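Local coordinates for uncharacterized protein (Candida albicans, PDB 5K04), which serves as the non-catalytic MDM20 subunit of the NatB N-terminal acetyltransferase complex, probably acting as the helical scaffold that holds the NAT3 subunit, at residues 427-432 with 459-464; 437-442 with 469-474; 444-449 with 508-513; 474-479 with 496-501; 504-509 with 572-577. One frame throughout, in Å; residues are numbered along the deposited sequence.

Contact 1: 427-432 with 459-464; sequences LIFPIY and LDAWVD
Phe-429 turns a ring edge onto Trp-462 and rests beside the methyl of Ala-461, bringing the short helix 429-434 against the start of the long helix 456-485. The two aromatic side chains form an offset edge-to-face pair: CZ of Phe-429 lies over one face of the indole, toward its rim and 4.0 Å from NE1 of Trp-462. Ring planes stand 82° apart, and the centroids of the phenyl and the five-membered ring are 5.7 Å from each other. With CG of Trp-462 beside the backbone N and opposite the carbonyl carbon (chi1 -79°), the indole swings closer to helix 429-434 than the first bond of the side chain would suggest. CE1 of Phe-429 meets CB of Ala-461 at 3.8 Å, and CZ is almost as near to the same methyl, which is small enough for the phenyl to lie beside it. Beyond the pair, Lys-514 and Ile-515 of helix 506-521 also pack on Trp-462, so the indole joins three helices. No hydrogen bond crosses between the two segments; their cohesion rests on dispersion and on the weak electrostatics of ring C-H groups directed at an indole face.

Contact 2: 437-442 with 469-474; sequences IRMTQH and YLTSKQ
The Met-439 and Thr-471 side chains cross at about a right angle, methyl against methyl, with CE of Met-439 4.1 Å from CG2 of Thr-471. The methionine is bent at chi2 (-57°), which swings its thioether end toward helix 456-485. Thr-471 offers the methyl because its hydroxyl is turned back to its own helix, where OG1 bonds to the carbonyl O of Arg-467. Two residues before Thr-471, the phenol of Tyr-469 reaches toward the other segment: its OH comes within 4.2 Å of the carbonyl O of His-442, but its hydrogen-bond partner is Glu-443, which follows His-442. His-442 itself is tied through ND1 to Tyr-432. Neighbouring Arg-438 turns to the NAT3 chain, its NH1 and NH2 bonding to Asn-26 and Asn-28 of that subunit. The contact joins the residues leading into helix 440-445 to helix 456-485 by few side-chain contacts, within the all-helical, TPR-clan fold of the MDM20 family, beside the surface that receives NAT3.

Contact 3: 444-449 with 508-513; sequences TLNYYL and LNFTVA
The carboxamide of Asn-446 points its OD1 at the edge of the Phe-510 ring, near the ring plane and 4.0 Å from CD2. Amide and phenyl planes are turned 67° apart, so the two flat groups do not stack. Next to Asn-446, Tyr-447 and Tyr-448 lean together: CD2 of Tyr-448 lies over one face of the Tyr-447 ring, with the carbonyl O of Thr-444 at that ring's edge, and CE1 of Tyr-447 lies over one face of the Tyr-448 ring, with the carbonyl O of Leu-445 at its edge. ND2 of Asn-446 is 2.8 Å from OG1 of Thr-511. The hydrogen-bond partner of the Thr-511 hydroxyl is the carbonyl O of Ser-507, one turn back. Asn-446 extends toward helix 506-521 because CG stands opposite its backbone N (chi1 -160°), and Phe-510 is extended in the same sense (chi1 -177°). OD1 of Asn-446 is buried here without a polar partner in the model. Phe-510 packs as well on Thr-574 of helix 571-584. Asn-446 is the first residue to leave helical geometry after helix 440-445. The contact thus lays a helix terminus against the early turns of helix 506-521, within the all-helical, TPR-clan architecture of this subunit.

Contact 4: 474-479 with 496-501; sequences QEIKES and INFSKR
Ile-476 and the pair Phe-498 and Ser-499 join two consecutive helices, 456-485 and 489-503, in a helical hairpin of the TPR-clan, all-helical fold. The backbones come close, with CA of Ile-476 and CA of Ser-499 6.1 Å apart, consistent with the small serine at this position. Ile-476 supplies all the touching atoms on its side. CG2 sits 3.7 Å from OG of Ser-499 and against its CB, CG1 lies beside the same CB, and CD1 goes on to CD1 of Phe-498 at 3.9 Å. CG1 trails away from the backbone N (chi1 -166°), which sends the longer branch across to the phenyl while CG2 remains with the serine. In the next shell, Ser-499 has its hydroxyl bonded to Tyr-124 OH, and the Phe-498 ring stacks with Phe-13 of the NAT3 chain. Other residues of both segments grip that subunit too: Glu-475 bonds to Asn-28 and Ser-30 of NAT3, and Arg-501 makes a salt bridge to its Glu-10. The apolar join adjoins an interface with NAT3 that is part aromatic, part polar. Next to Ile-476, the carbonyl O of Glu-475 accepts from both N and OG of Ser-479, the OG lying 2.8 Å away and 41° out of the carbonyl plane.

Contact 5: 504-509 with 572-577; sequences NSISLN and VATKLK
Thr-574 sets its methyl into the first turn of helix 506-521, between Ile-506 and Asn-509, in a helix-to-helix contact of this all-helical subunit. On segment 572-577 its side chain makes the contact. CG2 of Thr-574 lies 3.7 Å from the carbonyl C of Asn-509, nearly as close to that residue's O, and 4.1 Å from its CB. This CG2 is directed away from the backbone N of Thr-574, out toward the neighbouring helix, while OG1 turns back to bond the carbonyl O of Asn-570. Ile-506 reaches the same threonine from one turn earlier, with CD1 4.1 Å from both CB and CG2 of Thr-574. Its CG1 is extended (chi1 179°) and its second torsion bends the terminal methyl round, so that the two side chains meet at a slant. The helix start that presents these residues is fixed by its own bonds. Ser-505 is the N-cap, its OG accepting from N of Leu-508 at 3.0 Å, and this hydroxyl also bonds to Glu-443. Asn-504 uses its amide nitrogen ND2 to bond the carbonyl O of Leu-541. Asn-509, whose backbone carbonyl meets the Thr-574 methyl, is held in turn by Asn-504: ND2 of Asn-509 donates to OD1 of Asn-504 at 2.9 Å, nearly straight at 174°, with OD1 in the Asn-509 amide plane and ND2 tilted 54° from that of Asn-504.

How the contacts relate
Helix 456-485 runs through contacts 1, 2 and 4, which lie along it in that order: contacts 1 and 2 have centres about 15 Å apart, contacts 2 and 4 about 11 Å. Contact 3 touches contacts 1, 2 and 5 but not 4; its centre is about 11 Å from that of contact 1, about 12 Å from contact 2 and about 8 Å from contact 5, with which it shares Leu-508 and Asn-509. Tyr-469 of contact 2 also packs on Ser-507 and Leu-508 of contact 5. Contacts 2, 3 and 4 have residues that touch NAT3; contacts 1 and 5 have none. Any tie of this region to the acetyltransferase site is probably indirect, through NAT3.

Contact 1: 427-432 with 459-464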
# COMPACT_ATOMS: atom_id res chain seq x y z
N LEU A 427 10.47 -4.16 21.52
CA LEU A 427 9.18 -4.75 21.85
C LEU A 427 8.12 -4.57 20.77
O LEU A 427 6.97 -4.99 20.96
CB LEU A 427 8.65 -4.15 23.16
CG LEU A 427 9.59 -4.19 24.37
CD1 LEU A 427 8.93 -3.51 25.58
CD2 LEU A 427 10.02 -5.64 24.70
N ILE A 428 8.47 -3.94 19.65
CA ILE A 428 7.49 -3.67 18.61
C ILE A 428 7.35 -4.85 17.64
O ILE A 428 6.23 -5.27 17.31
CB ILE A 428 7.89 -2.37 17.89
CG1 ILE A 428 7.84 -1.19 18.88
CG2 ILE A 428 7.05 -2.15 16.66
CD1 ILE A 428 8.23 0.16 18.27
N PHE A 429 8.47 -5.41 17.18
CA PHE A 429 8.45 -6.52 16.23
C PHE A 429 7.58 -7.69 16.66
O PHE A 429 6.91 -8.27 15.78
CB PHE A 429 9.89 -7.01 15.97
CG PHE A 429 10.43 -6.58 14.64
CD1 PHE A 429 9.86 -7.05 13.46
CD2 PHE A 429 11.50 -5.70 14.56
CE1 PHE A 429 10.35 -6.64 12.22
CE2 PHE A 429 12.01 -5.30 13.33
CZ PHE A 429 11.44 -5.77 12.16
N PRO A 430 7.56 -8.11 17.92
CA PRO A 430 6.67 -9.23 18.28
C PRO A 430 5.20 -8.94 18.01
O PRO A 430 4.45 -9.84 17.60
CB PRO A 430 6.96 -9.44 19.77
CG PRO A 430 8.39 -8.96 19.94
CD PRO A 430 8.45 -7.74 19.05
N ILE A 431 4.78 -7.69 18.19
CA ILE A 431 3.39 -7.31 17.95
C ILE A 431 3.09 -7.31 16.46
O ILE A 431 2.09 -7.89 16.01
CB ILE A 431 3.11 -5.94 18.59
CG1 ILE A 431 3.41 -6.00 20.09
CG2 ILE A 431 1.68 -5.51 18.32
CD1 ILE A 431 3.53 -4.64 20.73
N TYR A 432 3.94 -6.63 15.69
CA TYR A 432 3.85 -6.58 14.23
C TYR A 432 3.75 -7.97 13.62
O TYR A 432 2.88 -8.24 12.78
CB TYR A 432 5.09 -5.84 13.69
CG TYR A 432 5.14 -5.53 12.20
CD1 TYR A 432 5.61 -6.45 11.27
CD2 TYR A 432 4.76 -4.28 11.74
CE1 TYR A 432 5.68 -6.13 9.90
CE2 TYR A 432 4.82 -3.95 10.38
CZ TYR A 432 5.28 -4.87 9.47
OH TYR A 432 5.33 -4.52 8.13
N LEU A 459 17.41 -7.24 11.31
CA LEU A 459 17.99 -7.10 9.98
C LEU A 459 17.45 -8.16 9.02
O LEU A 459 17.02 -7.86 7.91
CB LEU A 459 19.52 -7.18 10.07
CG LEU A 459 20.26 -7.34 8.74
CD1 LEU A 459 20.01 -6.16 7.81
CD2 LEU A 459 21.77 -7.54 8.97
N ASP A 460 17.47 -9.43 9.46
CA ASP A 460 16.95 -10.50 8.62
C ASP A 460 15.46 -10.33 8.35
O ASP A 460 14.98 -10.68 7.27
CB ASP A 460 17.23 -11.85 9.28
CG ASP A 460 18.73 -12.17 9.36
OD1 ASP A 460 19.47 -11.82 8.42
OD2 ASP A 460 19.16 -12.78 10.37
N ALA A 461 14.72 -9.77 9.30
CA ALA A 461 13.31 -9.47 9.06
C ALA A 461 13.15 -8.38 8.00
O ALA A 461 12.28 -8.47 7.13
CB ALA A 461 12.63 -9.07 10.36
N TRP A 462 14.00 -7.35 8.06
CA TRP A 462 13.95 -6.29 7.05
C TRP A 462 14.28 -6.81 5.66
O TRP A 462 13.66 -6.41 4.67
CB TRP A 462 14.90 -5.16 7.43
CG TRP A 462 14.33 -4.27 8.47
CD1 TRP A 462 14.73 -4.17 9.78
CD2 TRP A 462 13.26 -3.34 8.31
NE1 TRP A 462 13.97 -3.23 10.43
CE2 TRP A 462 13.06 -2.71 9.56
CE3 TRP A 462 12.45 -2.98 7.24
CZ2 TRP A 462 12.09 -1.74 9.75
CZ3 TRP A 462 11.46 -2.00 7.44
CH2 TRP A 462 11.30 -1.40 8.68
N VAL A 463 15.29 -7.68 5.55
CA VAL A 463 15.62 -8.29 4.26
C VAL A 463 14.42 -9.07 3.74
O VAL A 463 14.12 -9.06 2.54
CB VAL A 463 16.86 -9.18 4.40
CG1 VAL A 463 17.09 -10.02 3.16
CG2 VAL A 463 18.10 -8.35 4.71
N ASP A 464 13.69 -9.72 4.66
CA ASP A 464 12.49 -10.45 4.28
C ASP A 464 11.43 -9.51 3.74
O ASP A 464 10.75 -9.81 2.75
CB ASP A 464 11.97 -11.22 5.50
CG ASP A 464 10.96 -12.27 5.12
OD1 ASP A 464 11.34 -13.24 4.42
OD2 ASP A 464 9.78 -12.13 5.53

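Contact 2: 437-442 with 469-474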
# COMPACT_ATOMS: atom_id res chain seq x y z
N ILE A 437 1.34 -9.57 9.45
CA ILE A 437 1.60 -8.67 8.33
C ILE A 437 2.42 -9.41 7.29
O ILE A 437 3.48 -9.98 7.60
CB ILE A 437 2.36 -7.41 8.79
CG1 ILE A 437 1.57 -6.64 9.84
CG2 ILE A 437 2.66 -6.51 7.62
CD1 ILE A 437 0.18 -6.50 9.46
N ARG A 438 1.96 -9.38 6.05
CA ARG A 438 2.72 -10.01 4.98
C ARG A 438 2.42 -9.29 3.68
O ARG A 438 1.38 -8.65 3.53
CB ARG A 438 2.40 -11.51 4.87
CG ARG A 438 1.04 -11.81 4.30
CD ARG A 438 0.81 -13.31 4.15
NE ARG A 438 1.78 -13.93 3.24
CZ ARG A 438 1.63 -14.03 1.92
NH1 ARG A 438 0.54 -13.55 1.33
NH2 ARG A 438 2.58 -14.61 1.20
N MET A 439 3.38 -9.38 2.76
CA MET A 439 3.22 -8.86 1.40
C MET A 439 2.81 -7.39 1.44
O MET A 439 3.48 -6.59 2.12
CB MET A 439 2.28 -9.81 0.64
CG MET A 439 3.02 -11.14 0.20
SD MET A 439 4.45 -10.74 -0.81
CE MET A 439 5.38 -12.23 -0.68
N THR A 440 1.75 -6.98 0.75
CA THR A 440 1.46 -5.57 0.56
C THR A 440 1.26 -4.82 1.89
O THR A 440 1.51 -3.61 1.96
CB THR A 440 0.24 -5.43 -0.34
OG1 THR A 440 0.52 -6.10 -1.58
CG2 THR A 440 -0.12 -3.94 -0.60
N GLN A 441 0.87 -5.52 2.95
CA GLN A 441 0.74 -4.86 4.25
C GLN A 441 2.07 -4.29 4.73
O GLN A 441 2.08 -3.31 5.48
CB GLN A 441 0.16 -5.83 5.27
CG GLN A 441 -1.21 -6.39 4.89
CD GLN A 441 -1.79 -7.24 6.00
OE1 GLN A 441 -1.19 -8.24 6.40
NE2 GLN A 441 -2.94 -6.84 6.51
N HIS A 442 3.20 -4.87 4.32
CA HIS A 442 4.49 -4.26 4.66
C HIS A 442 4.62 -2.88 4.04
O HIS A 442 5.15 -1.96 4.67
CB HIS A 442 5.66 -5.14 4.20
CG HIS A 442 5.79 -6.43 4.94
ND1 HIS A 442 5.92 -6.50 6.31
CD2 HIS A 442 5.82 -7.71 4.49
CE1 HIS A 442 6.03 -7.77 6.67
NE2 HIS A 442 5.98 -8.52 5.59
N TYR A 469 9.11 -6.82 -1.63
CA TYR A 469 9.23 -5.81 -2.68
C TYR A 469 9.74 -6.41 -3.99
O TYR A 469 9.23 -6.09 -5.07
CB TYR A 469 10.13 -4.67 -2.20
CG TYR A 469 9.44 -3.72 -1.23
CD1 TYR A 469 8.51 -2.81 -1.70
CD2 TYR A 469 9.71 -3.74 0.13
CE1 TYR A 469 7.86 -1.93 -0.85
CE2 TYR A 469 9.06 -2.85 1.01
CZ TYR A 469 8.13 -1.95 0.50
OH TYR A 469 7.44 -1.06 1.29
N LEU A 470 10.74 -7.30 -3.91
CA LEU A 470 11.23 -7.97 -5.11
C LEU A 470 10.15 -8.83 -5.75
O LEU A 470 10.01 -8.88 -6.98
CB LEU A 470 12.43 -8.84 -4.76
CG LEU A 470 13.78 -8.20 -4.51
CD1 LEU A 470 14.80 -9.28 -4.11
CD2 LEU A 470 14.22 -7.49 -5.77
N THR A 471 9.37 -9.53 -4.91
CA THR A 471 8.31 -10.42 -5.39
C THR A 471 7.15 -9.63 -6.01
O THR A 471 6.64 -9.99 -7.08
CB THR A 471 7.84 -11.27 -4.21
OG1 THR A 471 8.90 -12.15 -3.82
CG2 THR A 471 6.58 -12.07 -4.56
N SER A 472 6.73 -8.55 -5.35
CA SER A 472 5.63 -7.73 -5.85
C SER A 472 5.98 -7.08 -7.18
O SER A 472 5.16 -7.06 -8.10
CB SER A 472 5.26 -6.68 -4.80
OG SER A 472 4.25 -5.82 -5.28
N LYS A 473 7.21 -6.55 -7.30
CA LYS A 473 7.66 -5.96 -8.55
C LYS A 473 7.52 -6.93 -9.72
O LYS A 473 7.02 -6.56 -10.79
CB LYS A 473 9.11 -5.49 -8.40
CG LYS A 473 9.88 -5.15 -9.69
CD LYS A 473 11.31 -4.71 -9.35
CE LYS A 473 12.18 -4.47 -10.58
NZ LYS A 473 11.85 -3.22 -11.31
N GLN A 474 7.93 -8.19 -9.52
CA GLN A 474 7.83 -9.16 -10.61
C GLN A 474 6.40 -9.64 -10.82
O GLN A 474 6.00 -9.92 -11.96
CB GLN A 474 8.75 -10.36 -10.34
CG GLN A 474 8.92 -11.26 -11.58
CD GLN A 474 9.27 -10.48 -12.88
OE1 GLN A 474 10.37 -9.92 -13.00
NE2 GLN A 474 8.33 -10.43 -13.83

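Contact 3: 444-449 with 508-513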
# COMPACT_ATOMS: atom_id res chain seq x y z
N THR A 444 2.29 -0.77 3.58
CA THR A 444 1.41 0.18 4.26
C THR A 444 1.67 0.30 5.76
O THR A 444 1.28 1.32 6.34
CB THR A 444 -0.08 -0.17 4.00
OG1 THR A 444 -0.38 -1.49 4.48
CG2 THR A 444 -0.38 -0.11 2.51
N LEU A 445 2.34 -0.69 6.39
CA LEU A 445 2.45 -0.76 7.85
C LEU A 445 3.89 -0.78 8.38
O LEU A 445 4.09 -0.66 9.60
CB LEU A 445 1.72 -2.02 8.36
CG LEU A 445 0.21 -1.96 8.06
CD1 LEU A 445 -0.49 -3.26 8.44
CD2 LEU A 445 -0.43 -0.73 8.76
N ASN A 446 4.86 -0.98 7.51
CA ASN A 446 6.30 -0.89 7.71
C ASN A 446 6.74 0.12 8.76
O ASN A 446 7.59 -0.15 9.61
CB ASN A 446 6.86 -0.46 6.36
CG ASN A 446 8.26 -0.73 6.22
OD1 ASN A 446 8.98 -0.85 7.20
ND2 ASN A 446 8.71 -0.82 4.97
N TYR A 447 6.21 1.34 8.61
CA TYR A 447 6.66 2.48 9.37
C TYR A 447 6.44 2.29 10.87
O TYR A 447 7.07 3.00 11.66
CB TYR A 447 5.93 3.72 8.87
CG TYR A 447 4.48 3.81 9.32
CD1 TYR A 447 4.14 4.41 10.54
CD2 TYR A 447 3.43 3.33 8.53
CE1 TYR A 447 2.80 4.51 10.98
CE2 TYR A 447 2.08 3.43 8.95
CZ TYR A 447 1.78 4.01 10.18
OH TYR A 447 0.47 4.11 10.59
N TYR A 448 5.55 1.37 11.26
CA TYR A 448 5.41 1.00 12.67
C TYR A 448 6.71 0.44 13.24
O TYR A 448 6.88 0.43 14.46
CB TYR A 448 4.28 -0.03 12.87
CG TYR A 448 2.88 0.57 12.94
CD1 TYR A 448 2.40 1.15 14.12
CD2 TYR A 448 2.06 0.55 11.83
CE1 TYR A 448 1.13 1.72 14.18
CE2 TYR A 448 0.79 1.11 11.87
CZ TYR A 448 0.32 1.69 13.06
OH TYR A 448 -0.94 2.23 13.09
N LEU A 449 7.62 -0.02 12.39
CA LEU A 449 8.91 -0.56 12.81
C LEU A 449 10.02 0.49 12.79
O LEU A 449 11.19 0.14 13.01
CB LEU A 449 9.28 -1.74 11.91
CG LEU A 449 8.26 -2.88 11.83
CD1 LEU A 449 8.57 -3.79 10.64
CD2 LEU A 449 8.24 -3.69 13.14
N LEU A 508 9.53 1.56 0.73
CA LEU A 508 10.58 0.76 0.10
C LEU A 508 11.95 1.33 0.39
O LEU A 508 12.90 0.60 0.72
CB LEU A 508 10.36 0.71 -1.42
CG LEU A 508 11.60 0.42 -2.27
CD1 LEU A 508 12.09 -1.02 -2.07
CD2 LEU A 508 11.36 0.74 -3.79
N ASN A 509 12.08 2.66 0.25
CA ASN A 509 13.36 3.32 0.49
C ASN A 509 13.72 3.31 1.97
O ASN A 509 14.89 3.15 2.33
CB ASN A 509 13.29 4.73 -0.09
CG ASN A 509 13.39 4.71 -1.62
OD1 ASN A 509 14.35 4.17 -2.17
ND2 ASN A 509 12.39 5.27 -2.30
N PHE A 510 12.72 3.43 2.85
CA PHE A 510 12.98 3.24 4.27
C PHE A 510 13.49 1.83 4.55
O PHE A 510 14.42 1.65 5.35
CB PHE A 510 11.72 3.50 5.09
CG PHE A 510 11.95 3.37 6.54
CD1 PHE A 510 12.76 4.28 7.19
CD2 PHE A 510 11.42 2.32 7.26
CE1 PHE A 510 13.02 4.16 8.52
CE2 PHE A 510 11.68 2.19 8.59
CZ PHE A 510 12.48 3.11 9.23
N THR A 511 12.90 0.83 3.90
CA THR A 511 13.35 -0.55 4.04
C THR A 511 14.82 -0.69 3.66
O THR A 511 15.60 -1.33 4.38
CB THR A 511 12.46 -1.48 3.19
OG1 THR A 511 11.12 -1.49 3.72
CG2 THR A 511 12.99 -2.88 3.18
N VAL A 512 15.24 -0.06 2.55
CA VAL A 512 16.64 -0.10 2.13
C VAL A 512 17.52 0.68 3.10
O VAL A 512 18.58 0.20 3.52
CB VAL A 512 16.80 0.43 0.68
CG1 VAL A 512 18.27 0.53 0.28
CG2 VAL A 512 16.04 -0.46 -0.33
N ALA A 513 17.07 1.88 3.51
CA ALA A 513 17.84 2.68 4.47
C ALA A 513 18.06 1.93 5.78
O ALA A 513 19.15 1.97 6.35
CB ALA A 513 17.12 4.00 4.74

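Contact 4: 474-479 with 496-501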
# COMPACT_ATOMS: atom_id res chain seq x y z
N GLN A 474 7.93 -8.19 -9.52
CA GLN A 474 7.83 -9.16 -10.61
C GLN A 474 6.40 -9.64 -10.82
O GLN A 474 6.00 -9.92 -11.96
CB GLN A 474 8.75 -10.36 -10.34
CG GLN A 474 8.92 -11.26 -11.58
CD GLN A 474 9.27 -10.48 -12.88
OE1 GLN A 474 10.37 -9.92 -13.00
NE2 GLN A 474 8.33 -10.43 -13.83
N GLU A 475 5.61 -9.76 -9.75
CA GLU A 475 4.23 -10.22 -9.90
C GLU A 475 3.37 -9.17 -10.61
O GLU A 475 2.57 -9.52 -11.49
CB GLU A 475 3.65 -10.60 -8.53
CG GLU A 475 4.26 -11.90 -7.96
CD GLU A 475 3.67 -12.32 -6.59
OE1 GLU A 475 3.08 -11.47 -5.88
OE2 GLU A 475 3.80 -13.51 -6.25
N ILE A 476 3.54 -7.88 -10.29
CA ILE A 476 2.69 -6.87 -10.92
C ILE A 476 3.06 -6.67 -12.39
O ILE A 476 2.18 -6.48 -13.24
CB ILE A 476 2.70 -5.54 -10.15
CG1 ILE A 476 1.54 -4.69 -10.65
CG2 ILE A 476 4.02 -4.78 -10.29
CD1 ILE A 476 0.19 -5.25 -10.29
N LYS A 477 4.36 -6.76 -12.72
CA LYS A 477 4.76 -6.71 -14.12
C LYS A 477 4.04 -7.79 -14.92
O LYS A 477 3.44 -7.51 -15.96
CB LYS A 477 6.28 -6.86 -14.24
CG LYS A 477 6.83 -6.99 -15.67
CD LYS A 477 8.19 -6.35 -15.77
CE LYS A 477 8.84 -6.56 -17.14
NZ LYS A 477 9.12 -8.00 -17.39
N GLU A 478 4.08 -9.04 -14.43
CA GLU A 478 3.41 -10.15 -15.10
C GLU A 478 1.89 -9.94 -15.17
O GLU A 478 1.26 -10.24 -16.19
CB GLU A 478 3.74 -11.47 -14.38
CG GLU A 478 3.16 -12.74 -15.04
CD GLU A 478 3.76 -13.08 -16.42
OE1 GLU A 478 3.23 -14.00 -17.09
OE2 GLU A 478 4.74 -12.44 -16.84
N SER A 479 1.30 -9.41 -14.10
CA SER A 479 -0.12 -9.06 -14.10
C SER A 479 -0.45 -8.08 -15.23
O SER A 479 -1.48 -8.22 -15.90
CB SER A 479 -0.50 -8.47 -12.73
OG SER A 479 -0.23 -9.40 -11.70
N ILE A 496 -1.42 -0.92 -13.44
CA ILE A 496 -0.34 -0.00 -13.80
C ILE A 496 -0.09 0.97 -12.66
O ILE A 496 1.06 1.19 -12.24
CB ILE A 496 -0.70 0.71 -15.11
CG1 ILE A 496 -0.72 -0.30 -16.27
CG2 ILE A 496 0.23 1.87 -15.39
CD1 ILE A 496 -1.40 0.22 -17.54
N ASN A 497 -1.17 1.55 -12.11
CA ASN A 497 -1.03 2.51 -11.02
C ASN A 497 -0.48 1.85 -9.76
O ASN A 497 0.30 2.46 -9.02
CB ASN A 497 -2.37 3.18 -10.72
CG ASN A 497 -2.74 4.24 -11.77
OD1 ASN A 497 -1.86 4.82 -12.39
ND2 ASN A 497 -4.02 4.48 -11.96
N PHE A 498 -0.90 0.61 -9.50
CA PHE A 498 -0.34 -0.16 -8.39
C PHE A 498 1.17 -0.27 -8.54
O PHE A 498 1.92 0.03 -7.61
CB PHE A 498 -0.99 -1.55 -8.34
CG PHE A 498 -0.68 -2.32 -7.08
CD1 PHE A 498 0.42 -3.15 -7.01
CD2 PHE A 498 -1.50 -2.23 -5.97
CE1 PHE A 498 0.71 -3.87 -5.85
CE2 PHE A 498 -1.22 -2.95 -4.80
CZ PHE A 498 -0.12 -3.77 -4.74
N SER A 499 1.62 -0.71 -9.72
CA SER A 499 3.04 -0.80 -10.02
C SER A 499 3.74 0.54 -9.79
O SER A 499 4.73 0.61 -9.05
CB SER A 499 3.24 -1.27 -11.46
OG SER A 499 4.60 -1.45 -11.76
N LYS A 500 3.23 1.62 -10.42
CA LYS A 500 3.80 2.96 -10.24
C LYS A 500 3.94 3.34 -8.78
O LYS A 500 4.96 3.92 -8.37
CB LYS A 500 2.93 4.02 -10.91
CG LYS A 500 2.93 4.08 -12.42
CD LYS A 500 2.38 5.44 -12.85
CE LYS A 500 1.74 5.40 -14.22
NZ LYS A 500 1.34 6.77 -14.67
N ARG A 501 2.90 3.08 -7.98
CA ARG A 501 2.94 3.50 -6.59
C ARG A 501 3.95 2.71 -5.78
O ARG A 501 4.39 3.17 -4.73
CB ARG A 501 1.54 3.40 -5.99
CG ARG A 501 0.59 4.49 -6.51
CD ARG A 501 -0.86 4.28 -6.10
NE ARG A 501 -1.05 4.35 -4.66
CZ ARG A 501 -2.24 4.31 -4.05
NH1 ARG A 501 -3.35 4.19 -4.76
NH2 ARG A 501 -2.32 4.37 -2.73

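Contact 5: 504-509 with 572-577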
# COMPACT_ATOMS: atom_id res chain seq x y z
N ASN A 504 8.80 3.35 -6.20
CA ASN A 504 9.69 4.24 -5.46
C ASN A 504 8.99 4.81 -4.24
O ASN A 504 8.94 6.03 -4.03
CB ASN A 504 10.20 5.37 -6.35
CG ASN A 504 11.50 5.90 -5.85
OD1 ASN A 504 12.24 5.19 -5.15
ND2 ASN A 504 11.81 7.13 -6.20
N SER A 505 8.43 3.93 -3.42
CA SER A 505 7.68 4.37 -2.27
C SER A 505 8.63 4.68 -1.12
O SER A 505 9.74 4.16 -1.04
CB SER A 505 6.64 3.32 -1.85
OG SER A 505 7.19 2.28 -1.05
N ILE A 506 8.17 5.57 -0.23
CA ILE A 506 8.95 5.90 0.95
C ILE A 506 9.15 4.67 1.82
O ILE A 506 10.21 4.49 2.44
CB ILE A 506 8.28 7.07 1.70
CG1 ILE A 506 9.06 7.43 2.98
CG2 ILE A 506 6.82 6.74 2.04
CD1 ILE A 506 10.35 8.15 2.70
N SER A 507 8.18 3.75 1.82
CA SER A 507 8.30 2.53 2.62
C SER A 507 9.38 1.59 2.06
O SER A 507 10.04 0.87 2.82
CB SER A 507 6.95 1.82 2.71
OG SER A 507 5.97 2.67 3.30
N LEU A 508 9.53 1.56 0.73
CA LEU A 508 10.58 0.76 0.10
C LEU A 508 11.95 1.33 0.39
O LEU A 508 12.90 0.60 0.72
CB LEU A 508 10.36 0.71 -1.42
CG LEU A 508 11.60 0.42 -2.27
CD1 LEU A 508 12.09 -1.02 -2.07
CD2 LEU A 508 11.36 0.74 -3.79
N ASN A 509 12.08 2.66 0.25
CA ASN A 509 13.36 3.32 0.49
C ASN A 509 13.72 3.31 1.97
O ASN A 509 14.89 3.15 2.33
CB ASN A 509 13.29 4.73 -0.09
CG ASN A 509 13.39 4.71 -1.62
OD1 ASN A 509 14.35 4.17 -2.17
ND2 ASN A 509 12.39 5.27 -2.30
N VAL A 572 12.61 12.80 5.04
CA VAL A 572 13.75 13.43 4.39
C VAL A 572 15.06 12.76 4.80
O VAL A 572 15.98 12.62 3.99
CB VAL A 572 13.76 14.93 4.70
CG1 VAL A 572 15.04 15.56 4.23
CG2 VAL A 572 12.54 15.60 4.01
N ALA A 573 15.16 12.30 6.05
CA ALA A 573 16.38 11.61 6.48
C ALA A 573 16.57 10.32 5.70
O ALA A 573 17.70 9.97 5.33
CB ALA A 573 16.31 11.35 7.99
N THR A 574 15.48 9.60 5.44
CA THR A 574 15.54 8.39 4.62
C THR A 574 16.21 8.66 3.29
O THR A 574 17.12 7.94 2.88
CB THR A 574 14.12 7.86 4.41
OG1 THR A 574 13.56 7.52 5.67
CG2 THR A 574 14.11 6.64 3.50
N LYS A 575 15.79 9.73 2.60
CA LYS A 575 16.42 10.06 1.33
C LYS A 575 17.90 10.40 1.51
O LYS A 575 18.75 9.98 0.71
CB LYS A 575 15.68 11.22 0.66
CG LYS A 575 16.34 11.62 -0.67
CD LYS A 575 15.55 12.70 -1.41
CE LYS A 575 14.22 12.16 -1.93
NZ LYS A 575 13.59 13.10 -2.90
N LEU A 576 18.23 11.14 2.57
CA LEU A 576 19.60 11.57 2.79
C LEU A 576 20.49 10.40 3.14
O LEU A 576 21.66 10.35 2.73
CB LEU A 576 19.65 12.64 3.88
CG LEU A 576 19.06 14.00 3.49
CD1 LEU A 576 18.92 14.91 4.72
CD2 LEU A 576 19.95 14.64 2.43
N LYS A 577 19.97 9.45 3.93
CA LYS A 577 20.72 8.24 4.24
C LYS A 577 21.12 7.53 2.95
O LYS A 577 22.27 7.10 2.80
CB LYS A 577 19.89 7.31 5.13
CG LYS A 577 19.65 7.84 6.54
CD LYS A 577 20.95 8.17 7.27
CE LYS A 577 20.70 8.46 8.75
NZ LYS A 577 20.22 7.27 9.55